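Local structure of precorrin-8x Methyl Mutase (Thermus thermophilus, 1V9C) at residues B[6-9]-B[10-13]; B[30-33]-B[34-38]. The protein probably catalyses the methyl-group migration that rearranges precorrin-8X into the hydrogenobyrinate framework during adenosylcobalamin biosynthesis. All coordinates share one frame; numbering follows the deposited sequence.

Contact 1 of 2, residues B[6-9]-B[10-13]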
ATOM      1  N   ARG B   6      19.349   7.356   4.944  1.00 81.30           N
ATOM      2  CA  ARG B   6      19.076   6.449   6.053  1.00 80.66           C
ATOM      3  C   ARG B   6      18.723   7.305   7.268  1.00 78.49           C
ATOM      4  O   ARG B   6      17.826   6.972   8.048  1.00 78.19           O
ATOM      5  CB  ARG B   6      20.323   5.608   6.358  1.00 82.36           C
ATOM      6  CG  ARG B   6      20.925   4.906   5.140  1.00 85.94           C
ATOM      7  CD  ARG B   6      20.232   3.586   4.826  1.00 90.16           C
ATOM      8  NE  ARG B   6      20.566   3.109   3.481  1.00 92.95           N
ATOM      9  CZ  ARG B   6      20.406   1.855   3.064  1.00 93.22           C
ATOM     10  NH1 ARG B   6      19.919   0.935   3.888  1.00 92.63           N
ATOM     11  NH2 ARG B   6      20.726   1.522   1.820  1.00 93.15           N
ATOM     12  N   ALA B   7      19.439   8.416   7.405  1.00 75.31           N
ATOM     13  CA  ALA B   7      19.244   9.347   8.505  1.00 73.00           C
ATOM     14  C   ALA B   7      17.803   9.830   8.569  1.00 71.68           C
ATOM     15  O   ALA B   7      17.215   9.920   9.648  1.00 70.47           O
ATOM     16  CB  ALA B   7      20.187  10.530   8.346  1.00 72.06           C
ATOM     17  N   ILE B   8      17.241  10.144   7.405  1.00 68.99           N
ATOM     18  CA  ILE B   8      15.868  10.620   7.327  1.00 66.82           C
ATOM     19  C   ILE B   8      14.919   9.588   7.933  1.00 65.94           C
ATOM     20  O   ILE B   8      14.036   9.945   8.713  1.00 64.45           O
ATOM     21  CB  ILE B   8      15.456  10.915   5.859  1.00 66.08           C
ATOM     22  CG1 ILE B   8      16.380  11.976   5.255  1.00 64.77           C
ATOM     23  CG2 ILE B   8      14.027  11.405   5.801  1.00 63.71           C
ATOM     24  CD1 ILE B   8      16.402  13.290   6.008  1.00 63.60           C
ATOM     25  N   GLU B   9      15.113   8.313   7.591  1.00 64.22           N
ATOM     26  CA  GLU B   9      14.263   7.248   8.123  1.00 62.89           C
ATOM     27  C   GLU B   9      14.407   7.143   9.638  1.00 60.37           C
ATOM     28  O   GLU B   9      13.418   6.964  10.355  1.00 57.89           O
ATOM     29  CB  GLU B   9      14.609   5.896   7.494  1.00 66.65           C
ATOM     30  CG  GLU B   9      13.696   4.766   7.980  1.00 72.08           C
ATOM     31  CD  GLU B   9      14.125   3.384   7.506  1.00 75.45           C
ATOM     32  OE1 GLU B   9      15.239   2.944   7.866  1.00 76.27           O
ATOM     33  OE2 GLU B   9      13.341   2.738   6.776  1.00 75.42           O
ATOM     34  N   GLU B  10      15.641   7.236  10.122  1.00 58.46           N
ATOM     35  CA  GLU B  10      15.884   7.168  11.556  1.00 57.72           C
ATOM     36  C   GLU B  10      15.201   8.375  12.195  1.00 54.70           C
ATOM     37  O   GLU B  10      14.540   8.246  13.229  1.00 52.77           O
ATOM     38  CB  GLU B  10      17.384   7.193  11.855  1.00 63.84           C
ATOM     39  CG  GLU B  10      17.718   7.230  13.345  1.00 73.62           C
ATOM     40  CD  GLU B  10      17.283   5.973  14.096  1.00 79.81           C
ATOM     41  OE1 GLU B  10      17.357   5.974  15.345  1.00 80.42           O
ATOM     42  OE2 GLU B  10      16.877   4.984  13.443  1.00 84.00           O
ATOM     43  N   GLU B  11      15.358   9.539  11.562  1.00 48.74           N
ATOM     44  CA  GLU B  11      14.750  10.774  12.043  1.00 43.33           C
ATOM     45  C   GLU B  11      13.245  10.590  12.126  1.00 44.13           C
ATOM     46  O   GLU B  11      12.630  10.855  13.158  1.00 47.36           O
ATOM     47  CB  GLU B  11      15.043  11.925  11.092  1.00 44.24           C
ATOM     48  CG  GLU B  11      14.397  13.251  11.494  1.00 48.42           C
ATOM     49  CD  GLU B  11      14.420  14.284  10.375  1.00 52.24           C
ATOM     50  OE1 GLU B  11      14.344  15.496  10.669  1.00 47.64           O
ATOM     51  OE2 GLU B  11      14.499  13.885   9.194  1.00 58.43           O
ATOM     52  N   SER B  12      12.657  10.135  11.026  1.00 40.04           N
ATOM     53  CA  SER B  12      11.225   9.910  10.967  1.00 38.44           C
ATOM     54  C   SER B  12      10.707   8.965  12.044  1.00 33.71           C
ATOM     55  O   SER B  12       9.584   9.130  12.505  1.00 32.86           O
ATOM     56  CB  SER B  12      10.825   9.384   9.593  1.00 35.91           C
ATOM     57  OG  SER B  12      10.592  10.456   8.707  1.00 44.38           O
ATOM     58  N   PHE B  13      11.510   7.967  12.412  1.00 31.60           N
ATOM     59  CA  PHE B  13      11.125   7.017  13.450  1.00 29.61           C
ATOM     60  C   PHE B  13      11.125   7.736  14.795  1.00 33.47           C
ATOM     61  O   PHE B  13      10.274   7.479  15.646  1.00 35.21           O
ATOM     62  CB  PHE B  13      12.099   5.846  13.514  1.00 24.05           C
ATOM     63  CG  PHE B  13      11.876   4.798  12.453  1.00 37.05           C
ATOM     64  CD1 PHE B  13      12.907   3.932  12.093  1.00 38.72           C
ATOM     65  CD2 PHE B  13      10.653   4.681  11.811  1.00 31.49           C
ATOM     66  CE1 PHE B  13      12.718   2.973  11.101  1.00 44.31           C
ATOM     67  CE2 PHE B  13      10.453   3.727  10.819  1.00 36.34           C
ATOM     68  CZ  PHE B  13      11.481   2.872  10.460  1.00 36.89           C
TER
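Glu9 and Phe13 run side by side and point the same way, so that the acid chain lies along the face of the phenyl ring one helical turn further on. At the root of the chain, Glu9 CB sits 3.1 Å from the next backbone nitrogen, Glu10 N. The first torsion turns CG anti to the amide nitrogen of Glu9 (chi1 -177°) and brings it over the ring, where it makes a CH-pi contact with the Phe13 centroid at 4.1 Å. From there the chain stays extended: Glu9 CD is 3.9 Å from Phe13 CE1, and at the tip Glu9 OE1 lies 4.1 Å from Phe13 CE1 while OE2 lies 4.1 Å from CZ. The carboxylate is nearly parallel to the ring plane, the two 17° apart. Arg35 and Arg84 are weak, long ion-pair partners of OE2. Glu9 O also lies over a ring face, offset toward the rim, while accepting Phe13 N at 3.0 Å. With a serine in place of Phe13, the CG methylene and carboxylate of Glu9 would probably lose the apolar face they lie along. On another side of the helix, Ile8 CD1 touches Glu11 OE2 at 3.8 Å, the two side chains lying side by side. Glu11 and Ser12 also pack on Val164 of the second subunit. Backbone bonds from Glu10, Glu11 and Ser12 to Arg6, Ala7 and Ile8 complete the ladder, giving the regular i to i+4 spacing of an alpha helix, here the opening turns of helix 6-20.

Contact 2 of 2, residues B[30-33]-B[34-38]. With SO4 (sulfate ion), chain E; SO4 (sulfate ion), chain F.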
ATOM      1  N   TRP B  30       6.408  -2.934  20.198  1.00 30.60           N
ATOM      2  CA  TRP B  30       6.462  -1.536  19.815  1.00 29.49           C
ATOM      3  C   TRP B  30       7.083  -1.236  18.450  1.00 28.05           C
ATOM      4  O   TRP B  30       6.466  -0.560  17.646  1.00 29.18           O
ATOM      5  CB  TRP B  30       7.170  -0.694  20.883  1.00 27.44           C
ATOM      6  CG  TRP B  30       7.110   0.790  20.565  1.00 26.66           C
ATOM      7  CD1 TRP B  30       8.172   1.648  20.437  1.00 25.84           C
ATOM      8  CD2 TRP B  30       5.940   1.555  20.245  1.00 22.36           C
ATOM      9  NE1 TRP B  30       7.732   2.897  20.045  1.00 28.27           N
ATOM     10  CE2 TRP B  30       6.368   2.867  19.920  1.00 24.37           C
ATOM     11  CE3 TRP B  30       4.575   1.261  20.195  1.00 23.99           C
ATOM     12  CZ2 TRP B  30       5.475   3.879  19.552  1.00 26.63           C
ATOM     13  CZ3 TRP B  30       3.679   2.278  19.825  1.00 27.46           C
ATOM     14  CH2 TRP B  30       4.137   3.569  19.507  1.00 26.76           C
ATOM     15  N   PRO B  31       8.296  -1.750  18.171  1.00 27.42           N
ATOM     16  CA  PRO B  31       8.939  -1.488  16.882  1.00 27.18           C
ATOM     17  C   PRO B  31       8.034  -1.821  15.704  1.00 28.17           C
ATOM     18  O   PRO B  31       8.165  -1.253  14.629  1.00 27.70           O
ATOM     19  CB  PRO B  31      10.181  -2.374  16.923  1.00 28.16           C
ATOM     20  CG  PRO B  31      10.473  -2.491  18.386  1.00 27.67           C
ATOM     21  CD  PRO B  31       9.095  -2.703  18.953  1.00 28.02           C
ATOM     22  N   VAL B  32       7.109  -2.750  15.909  1.00 26.04           N
ATOM     23  CA  VAL B  32       6.197  -3.125  14.841  1.00 22.09           C
ATOM     24  C   VAL B  32       5.126  -2.055  14.661  1.00 22.61           C
ATOM     25  O   VAL B  32       4.829  -1.643  13.538  1.00 22.96           O
ATOM     26  CB  VAL B  32       5.541  -4.484  15.155  1.00 23.25           C
ATOM     27  CG1 VAL B  32       4.444  -4.795  14.153  1.00 21.34           C
ATOM     28  CG2 VAL B  32       6.610  -5.571  15.149  1.00 18.93           C
ATOM     29  N   VAL B  33       4.565  -1.590  15.775  1.00 23.28           N
ATOM     30  CA  VAL B  33       3.502  -0.592  15.730  1.00 19.85           C
ATOM     31  C   VAL B  33       4.018   0.747  15.230  1.00 18.06           C
ATOM     32  O   VAL B  33       3.327   1.444  14.492  1.00 20.41           O
ATOM     33  CB  VAL B  33       2.834  -0.396  17.119  1.00 21.43           C
ATOM     34  CG1 VAL B  33       1.701   0.599  17.012  1.00 17.09           C
ATOM     35  CG2 VAL B  33       2.285  -1.737  17.641  1.00 20.72           C
ATOM     36  N   ARG B  34       5.235   1.082  15.642  1.00 18.05           N
ATOM     37  CA  ARG B  34       5.899   2.314  15.253  1.00 17.86           C
ATOM     38  C   ARG B  34       6.027   2.337  13.732  1.00 18.80           C
ATOM     39  O   ARG B  34       5.664   3.314  13.085  1.00 22.08           O
ATOM     40  CB  ARG B  34       7.296   2.370  15.886  1.00 16.72           C
ATOM     41  CG  ARG B  34       8.087   3.628  15.565  1.00 19.16           C
ATOM     42  CD  ARG B  34       9.589   3.388  15.673  1.00 27.92           C
ATOM     43  NE  ARG B  34      10.076   3.210  17.037  1.00 28.74           N
ATOM     44  CZ  ARG B  34      11.009   2.325  17.384  1.00 37.52           C
ATOM     45  NH1 ARG B  34      11.545   1.530  16.466  1.00 35.40           N
ATOM     46  NH2 ARG B  34      11.426   2.250  18.644  1.00 37.14           N
ATOM     47  N   ARG B  35       6.536   1.239  13.174  1.00 18.93           N
ATOM     48  CA  ARG B  35       6.727   1.109  11.738  1.00 18.80           C
ATOM     49  C   ARG B  35       5.411   1.236  10.971  1.00 15.59           C
ATOM     50  O   ARG B  35       5.345   1.874   9.933  1.00 18.52           O
ATOM     51  CB  ARG B  35       7.396  -0.229  11.427  1.00 19.88           C
ATOM     52  CG  ARG B  35       7.871  -0.325  10.015  1.00 22.70           C
ATOM     53  CD  ARG B  35       9.325  -0.682   9.985  1.00 26.64           C
ATOM     54  NE  ARG B  35       9.912  -0.422   8.677  1.00 28.61           N
ATOM     55  CZ  ARG B  35      11.215  -0.489   8.428  1.00 24.27           C
ATOM     56  NH1 ARG B  35      12.061  -0.808   9.398  1.00 24.12           N
ATOM     57  NH2 ARG B  35      11.670  -0.225   7.217  1.00 22.18           N
ATOM     58  N   MET B  36       4.352   0.645  11.509  1.00 19.95           N
ATOM     59  CA  MET B  36       3.060   0.714  10.858  1.00 14.81           C
ATOM     60  C   MET B  36       2.526   2.147  10.846  1.00 16.82           C
ATOM     61  O   MET B  36       1.878   2.552   9.881  1.00 11.57           O
ATOM     62  CB  MET B  36       2.074  -0.216  11.567  1.00 18.58           C
ATOM     63  CG  MET B  36       2.531  -1.651  11.587  1.00 21.49           C
ATOM     64  SD  MET B  36       1.628  -2.734  12.699  1.00 27.95           S
ATOM     65  CE  MET B  36      -0.016  -2.589  12.059  1.00 22.53           C
ATOM     66  N   ILE B  37       2.800   2.899  11.922  1.00 18.26           N
ATOM     67  CA  ILE B  37       2.355   4.296  12.047  1.00 16.66           C
ATOM     68  C   ILE B  37       3.219   5.161  11.119  1.00 10.74           C
ATOM     69  O   ILE B  37       2.736   6.052  10.450  1.00 12.80           O
ATOM     70  CB  ILE B  37       2.523   4.823  13.509  1.00 21.20           C
ATOM     71  CG1 ILE B  37       1.602   4.039  14.456  1.00 26.19           C
ATOM     72  CG2 ILE B  37       2.236   6.318  13.554  1.00 17.88           C
ATOM     73  CD1 ILE B  37       1.600   4.527  15.889  1.00 18.05           C
ATOM     74  N   HIS B  38       4.514   4.878  11.103  1.00 17.22           N
ATOM     75  CA  HIS B  38       5.431   5.595  10.246  1.00 22.22           C
ATOM     76  C   HIS B  38       4.971   5.458   8.786  1.00 25.41           C
ATOM     77  O   HIS B  38       4.912   6.436   8.050  1.00 24.05           O
ATOM     78  CB  HIS B  38       6.828   5.028  10.411  1.00 26.86           C
ATOM     79  CG  HIS B  38       7.841   5.673   9.520  1.00 37.83           C
ATOM     80  ND1 HIS B  38       8.310   5.074   8.372  1.00 30.42           N
ATOM     81  CD2 HIS B  38       8.454   6.880   9.596  1.00 40.09           C
ATOM     82  CE1 HIS B  38       9.168   5.884   7.778  1.00 39.35           C
ATOM     83  NE2 HIS B  38       9.273   6.986   8.500  1.00 45.13           N
TER
HETATM   84  S   SO4 E1003       8.415   0.598   5.392  1.00 47.82           S
HETATM   85  O1  SO4 E1003       7.870  -0.223   4.294  1.00 53.58           O
HETATM   86  O2  SO4 E1003       9.883   0.639   5.325  1.00 47.68           O
HETATM   87  O3  SO4 E1003       8.021  -0.001   6.673  1.00 56.74           O
HETATM   88  O4  SO4 E1003       7.877   1.967   5.286  1.00 49.60           O
HETATM   89  S   SO4 F1004      15.278  -1.018   7.979  1.00 41.80           S
HETATM   90  O1  SO4 F1004      14.214  -1.618   7.161  1.00 42.45           O
HETATM   91  O2  SO4 F1004      16.502  -1.837   7.892  1.00 46.87           O
HETATM   92  O3  SO4 F1004      14.827  -0.935   9.377  1.00 41.37           O
HETATM   93  O4  SO4 F1004      15.564   0.341   7.487  1.00 44.10           O
HETATM   94  O   HOH W   1      10.447   0.573  13.995  1.00 24.41           O
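Arg34 turns back along its own helix to meet Trp30, four residues back, and Pro31, three back. The contact with Trp30 follows the i to i+4 pattern of an alpha helix, here most of helix 30-40 in a doubly wound alpha/beta protein. Arg34 N donates to Trp30 O at 2.9 Å, and Arg34 CB lies over one face of the indole, toward its rim. The bend at chi3 (-71°) then carries the guanidinium round to the five-membered ring, where Arg34 NH2 is 3.8 Å from Trp30 CD1. The two planes stand almost perpendicular, 86° apart, so there is no flat stacking. Instead, one guanidinium face lies against Pro31 CA, and a water bridges the same two residues, accepting from Arg34 NH1 at 2.9 Å and donating to Pro31 O at 3.0 Å. Asp17 and Asp210 form salt bridges to the guanidinium, and Asp17 is also hydrogen-bonded to Trp30 NE1; Asp17 thus holds both side chains and Asp210 the guanidinium alone, which should limit their rotation.

Val33 packs against the next turn through CG1, which meets Ile37 CD1 at 4.1 Å, while Ile37 CG1 comes within 3.1 Å of Val33 O. Beyond these residues Val33 packs on Thr49 and Phe51, so this side of the helix lies on strand 49-51, at one edge of the chain's sheet. Arg35 points elsewhere, its guanidinium edge gripping two sulfates probably taken up from the crystallisation liquor, which may mark an anion pocket. Arg35 NH2 serves both, donating to O2 of sulfate E at 2.7 Å and to O1 of sulfate F at 2.9 Å.

Contact 1 closes before contact 2 opens: the first occupies the beginning of helix 6-20, the second most of helix 30-40, the next helix along the chain. Their centres are 13 Å apart, on the same side of the molecule's centre, and the two helices pack directly on each other. Phe13 meets the His38 ring edge-to-face and leans on Arg35, Ser12 touches His38, and Glu9 forms a long, weak ion pair with Arg35. Contact 2 lies deeper, between helix 6-20 and the sheet edge at strand 49-51, whereas contact 1 is more peripheral. Within the chain, helix 6-20 lies over the side of helix 30-40 that carries Arg35 and His38, and it touches the second subunit.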